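Long-range contact in putative thioesterase II (Thermobifida fusca, PDB 3BBJ), which probably hydrolyses acyl thioesters such as acyl-CoA, as a double-hotdog thioesterase whose natural substrate is not established: residues 68-80 with 88-100. Numbering follows the deposited sequence.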
loop_
_atom_site.group_PDB
_atom_site.type_symbol
_atom_site.label_atom_id
_atom_site.label_comp_id
_atom_site.label_asym_id
_atom_site.label_seq_id
_atom_site.Cartn_x
_atom_site.Cartn_y
_atom_site.Cartn_z
ATOM N N PRO A 68 4.084 -9.502 17.616
ATOM C CA PRO A 68 5.070 -8.567 18.169
ATOM C C PRO A 68 6.400 -9.241 18.409
ATOM O O PRO A 68 6.422 -10.414 18.763
ATOM C CB PRO A 68 4.481 -8.209 19.535
ATOM C CG PRO A 68 3.679 -9.414 19.909
ATOM C CD PRO A 68 3.034 -9.811 18.607
ATOM N N ALA A 69 7.487 -8.506 18.222
ATOM C CA ALA A 69 8.820 -8.953 18.616
ATOM C C ALA A 69 9.270 -8.225 19.884
ATOM O O ALA A 69 8.769 -7.141 20.219
ATOM C CB ALA A 69 9.829 -8.705 17.506
ATOM N N SER A 70 10.221 -8.835 20.584
ATOM C CA SER A 70 10.823 -8.230 21.759
ATOM C C SER A 70 12.331 -8.072 21.527
ATOM O O SER A 70 12.846 -8.442 20.482
ATOM C CB SER A 70 10.516 -9.051 23.018
ATOM O OG SER A 70 10.709 -10.430 22.798
ATOM N N SER A 71 13.034 -7.503 22.490
ATOM C CA SER A 71 14.473 -7.332 22.352
ATOM C C SER A 71 15.247 -8.663 22.311
ATOM O O SER A 71 14.738 -9.732 22.679
ATOM C CB SER A 71 15.034 -6.432 23.462
ATOM O OG SER A 71 15.080 -7.082 24.730
ATOM N N GLY A 72 16.483 -8.561 21.833
ATOM C CA GLY A 72 17.378 -9.689 21.727
ATOM C C GLY A 72 17.517 -10.188 20.307
ATOM O O GLY A 72 17.138 -9.497 19.361
ATOM N N PRO A 73 18.077 -11.401 20.149
ATOM C CA PRO A 73 18.279 -11.947 18.811
ATOM C C PRO A 73 16.994 -12.305 18.051
ATOM O O PRO A 73 15.983 -12.687 18.640
ATOM C CB PRO A 73 19.134 -13.204 19.058
ATOM C CG PRO A 73 19.583 -13.112 20.472
ATOM C CD PRO A 73 18.582 -12.310 21.194
ATOM N N ALA A 74 17.079 -12.150 16.734
ATOM C CA ALA A 74 16.037 -12.529 15.802
ATOM C C ALA A 74 16.764 -12.997 14.546
ATOM O O ALA A 74 17.915 -12.615 14.316
ATOM C CB ALA A 74 15.147 -11.363 15.515
ATOM N N GLU A 75 16.116 -13.838 13.745
ATOM C CA GLU A 75 16.758 -14.392 12.549
ATOM C C GLU A 75 15.940 -14.120 11.295
ATOM O O GLU A 75 14.714 -14.135 11.323
ATOM C CB GLU A 75 17.101 -15.887 12.716
ATOM C CG GLU A 75 16.085 -16.741 13.477
ATOM C CD GLU A 75 16.102 -16.532 15.000
ATOM O OE1 GLU A 75 17.032 -15.862 15.522
ATOM O OE2 GLU A 75 15.171 -17.053 15.668
ATOM N N ILE A 76 16.646 -13.858 10.200
ATOM C CA ILE A 76 16.039 -13.470 8.933
ATOM C C ILE A 76 16.297 -14.475 7.810
ATOM O O ILE A 76 17.423 -14.922 7.583
ATOM C CB ILE A 76 16.547 -12.104 8.494
ATOM C CG1 ILE A 76 16.045 -11.050 9.484
ATOM C CG2 ILE A 76 16.108 -11.811 7.028
ATOM C CD1 ILE A 76 16.729 -9.700 9.360
ATOM N N GLU A 77 15.229 -14.769 7.081
ATOM C CA GLU A 77 15.216 -15.783 6.041
ATOM C C GLU A 77 14.745 -15.125 4.735
ATOM O O GLU A 77 13.600 -14.711 4.643
ATOM C CB GLU A 77 14.252 -16.855 6.521
ATOM C CG GLU A 77 14.286 -18.174 5.809
ATOM C CD GLU A 77 13.499 -19.235 6.577
ATOM O OE1 GLU A 77 13.815 -19.453 7.774
ATOM O OE2 GLU A 77 12.576 -19.842 5.978
ATOM N N THR A 78 15.643 -14.996 3.754
ATOM C CA THR A 78 15.355 -14.276 2.501
ATOM C C THR A 78 15.152 -15.161 1.274
ATOM O O THR A 78 15.530 -16.320 1.248
ATOM C CB THR A 78 16.452 -13.238 2.157
ATOM O OG1 THR A 78 17.677 -13.902 1.857
ATOM C CG2 THR A 78 16.671 -12.257 3.304
ATOM N N ARG A 79 14.531 -14.588 0.243
ATOM C CA ARG A 79 14.229 -15.324 -0.988
ATOM C C ARG A 79 13.984 -14.369 -2.153
ATOM O O ARG A 79 13.120 -13.504 -2.076
ATOM C CB ARG A 79 13.006 -16.199 -0.758
ATOM C CG ARG A 79 12.788 -17.237 -1.811
ATOM C CD ARG A 79 11.867 -18.322 -1.298
ATOM N NE ARG A 79 11.352 -19.146 -2.383
ATOM C CZ ARG A 79 10.168 -18.993 -2.975
ATOM N NH1 ARG A 79 9.316 -18.040 -2.600
ATOM N NH2 ARG A 79 9.828 -19.817 -3.957
ATOM N N VAL A 80 14.767 -14.510 -3.217
ATOM C CA VAL A 80 14.630 -13.664 -4.401
ATOM C C VAL A 80 13.491 -14.272 -5.175
ATOM O O VAL A 80 13.495 -15.469 -5.449
ATOM C CB VAL A 80 15.924 -13.641 -5.286
ATOM C CG1 VAL A 80 15.759 -12.677 -6.467
ATOM C CG2 VAL A 80 17.153 -13.262 -4.443
ATOM N N THR A 88 14.264 -6.123 -9.164
ATOM C CA THR A 88 14.549 -7.427 -8.525
ATOM C C THR A 88 13.764 -7.499 -7.219
ATOM O O THR A 88 13.924 -6.666 -6.336
ATOM C CB THR A 88 16.052 -7.646 -8.228
ATOM O OG1 THR A 88 16.764 -7.791 -9.461
ATOM C CG2 THR A 88 16.282 -8.905 -7.402
ATOM N N THR A 89 12.939 -8.523 -7.094
ATOM C CA THR A 89 12.023 -8.638 -5.975
ATOM C C THR A 89 12.434 -9.727 -4.983
ATOM O O THR A 89 12.605 -10.890 -5.362
ATOM C CB THR A 89 10.611 -8.844 -6.517
ATOM O OG1 THR A 89 10.309 -7.712 -7.333
ATOM C CG2 THR A 89 9.565 -8.945 -5.387
ATOM N N VAL A 90 12.585 -9.311 -3.721
ATOM C CA VAL A 90 13.053 -10.154 -2.623
ATOM C C VAL A 90 12.012 -10.267 -1.489
ATOM O O VAL A 90 11.434 -9.279 -1.035
ATOM C CB VAL A 90 14.420 -9.605 -2.027
ATOM C CG1 VAL A 90 15.033 -10.579 -0.976
ATOM C CG2 VAL A 90 15.433 -9.321 -3.146
ATOM N N GLN A 91 11.772 -11.497 -1.057
ATOM C CA GLN A 91 10.937 -11.785 0.102
ATOM C C GLN A 91 11.863 -12.003 1.303
ATOM O O GLN A 91 12.892 -12.703 1.213
ATOM C CB GLN A 91 10.094 -13.018 -0.174
ATOM C CG GLN A 91 9.167 -13.490 0.911
ATOM C CD GLN A 91 8.292 -14.640 0.412
ATOM O OE1 GLN A 91 8.466 -15.795 0.814
ATOM N NE2 GLN A 91 7.387 -14.335 -0.519
ATOM N N THR A 92 11.508 -11.370 2.415
ATOM C CA THR A 92 12.316 -11.419 3.621
ATOM C C THR A 92 11.369 -11.571 4.811
ATOM O O THR A 92 10.359 -10.847 4.920
ATOM C CB THR A 92 13.202 -10.154 3.741
ATOM O OG1 THR A 92 13.948 -10.182 4.965
ATOM C CG2 THR A 92 12.359 -8.870 3.671
ATOM N N THR A 93 11.669 -12.552 5.666
ATOM C CA THR A 93 10.830 -12.861 6.820
ATOM C C THR A 93 11.656 -12.876 8.119
ATOM O O THR A 93 12.757 -13.454 8.177
ATOM C CB THR A 93 10.138 -14.215 6.624
ATOM O OG1 THR A 93 9.526 -14.259 5.325
ATOM C CG2 THR A 93 9.080 -14.470 7.719
ATOM N N LEU A 94 11.105 -12.240 9.160
ATOM C CA LEU A 94 11.762 -12.155 10.465
ATOM C C LEU A 94 11.183 -13.177 11.429
ATOM O O LEU A 94 9.961 -13.274 11.574
ATOM C CB LEU A 94 11.603 -10.765 11.060
ATOM C CG LEU A 94 12.245 -10.506 12.415
ATOM C CD1 LEU A 94 13.766 -10.678 12.324
ATOM C CD2 LEU A 94 11.876 -9.096 12.899
ATOM N N PHE A 95 12.087 -13.918 12.084
ATOM C CA PHE A 95 11.729 -14.939 13.064
ATOM C C PHE A 95 12.322 -14.621 14.422
ATOM O O PHE A 95 13.402 -14.048 14.529
ATOM C CB PHE A 95 12.264 -16.289 12.639
ATOM C CG PHE A 95 11.695 -16.789 11.365
ATOM C CD1 PHE A 95 12.210 -16.363 10.150
ATOM C CD2 PHE A 95 10.670 -17.716 11.369
ATOM C CE1 PHE A 95 11.680 -16.844 8.948
ATOM C CE2 PHE A 95 10.140 -18.206 10.161
ATOM C CZ PHE A 95 10.645 -17.767 8.956
ATOM N N GLN A 96 11.601 -14.999 15.467
ATOM C CA GLN A 96 12.081 -14.820 16.831
ATOM C C GLN A 96 11.390 -15.833 17.731
ATOM O O GLN A 96 10.151 -15.878 17.797
ATOM C CB GLN A 96 11.839 -13.388 17.332
ATOM C CG GLN A 96 12.730 -13.013 18.514
ATOM C CD GLN A 96 12.414 -11.648 19.132
ATOM O OE1 GLN A 96 11.249 -11.301 19.353
ATOM N NE2 GLN A 96 13.467 -10.881 19.439
ATOM N N GLU A 97 12.202 -16.626 18.428
ATOM C CA GLU A 97 11.727 -17.685 19.321
ATOM C C GLU A 97 10.841 -18.653 18.564
ATOM O O GLU A 97 9.744 -18.979 18.998
ATOM C CB GLU A 97 10.996 -17.119 20.540
ATOM C CG GLU A 97 11.849 -16.204 21.407
ATOM C CD GLU A 97 11.335 -16.105 22.838
ATOM O OE1 GLU A 97 11.110 -17.169 23.472
ATOM O OE2 GLU A 97 11.169 -14.969 23.334
ATOM N N GLY A 98 11.327 -19.075 17.405
ATOM C CA GLY A 98 10.647 -20.051 16.573
ATOM C C GLY A 98 9.329 -19.623 15.960
ATOM O O GLY A 98 8.583 -20.472 15.470
ATOM N N ARG A 99 9.037 -18.323 15.968
ATOM C CA ARG A 99 7.770 -17.819 15.434
ATOM C C ARG A 99 8.009 -16.689 14.440
ATOM O O ARG A 99 8.935 -15.882 14.627
ATOM C CB ARG A 99 6.867 -17.369 16.589
ATOM C CG ARG A 99 6.277 -18.551 17.386
ATOM C CD ARG A 99 5.554 -18.128 18.668
ATOM N NE ARG A 99 6.473 -17.566 19.667
ATOM C CZ ARG A 99 6.179 -17.344 20.955
ATOM N NH1 ARG A 99 4.974 -17.642 21.444
ATOM N NH2 ARG A 99 7.105 -16.826 21.767
ATOM N N THR A 100 7.197 -16.646 13.379
ATOM C CA THR A 100 7.308 -15.575 12.395
ATOM C C THR A 100 6.715 -14.284 12.965
ATOM O O THR A 100 5.625 -14.265 13.508
ATOM C CB THR A 100 6.669 -15.919 11.018
ATOM O OG1 THR A 100 5.305 -16.316 11.191
ATOM C CG2 THR A 100 7.439 -17.038 10.322
#
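Glu75, Glu77 and Arg79 pair with Phe95, Thr93 and Gln91 in the antiparallel hairpin of strands 72-82 and 88-96, part of the N-terminal hotdog domain. Each couple is a hydrogen-bonded pair closed by two backbone bonds, among them Phe95 N to Glu75 O at 2.7 Å and Glu77 N to Thr93 O at 3.0 Å.

At the end of the hairpin where strand 72-82 begins, the Gln96 amide does the joining. Its OE1 takes Ser70 N on a lone pair at 2.9 Å, while NE2 gives one hydrogen to Ser70 O at 2.7 Å and the other to Pro73 O at 3.2 Å. Both acceptors lie in the amide plane, so three bonds fix the rotation of this buried group; CG, anti to the backbone N (chi1 -160°), starts the extended chain that carries it there. With an alanine in place of Gln96, Ser70 N and the carbonyls of Ser70 and Pro73 would probably lose these partners, and loop 68-71 would be less firmly tied to the strand.

The apolar contacts lie on the sheet face turned to helix 38-51. Leu94 CD1 touches Ala74 CB at 3.5 Å and Ile76 CG1, and Ile76 also packs on Val44 of that helix. Nearby, Thr92 OG1 meets Ile76 CG2 but is hydrogen-bonded with Ser48 OG.

On the other face the Glu77 side chain crosses the Phe95 ring at a slant, the carboxylate and ring planes 18° apart; Phe95 CE1 comes within 3.5 Å of Glu77 CB, while Glu75 O sits in the ring plane, 3.6 Å from Phe95 CD1.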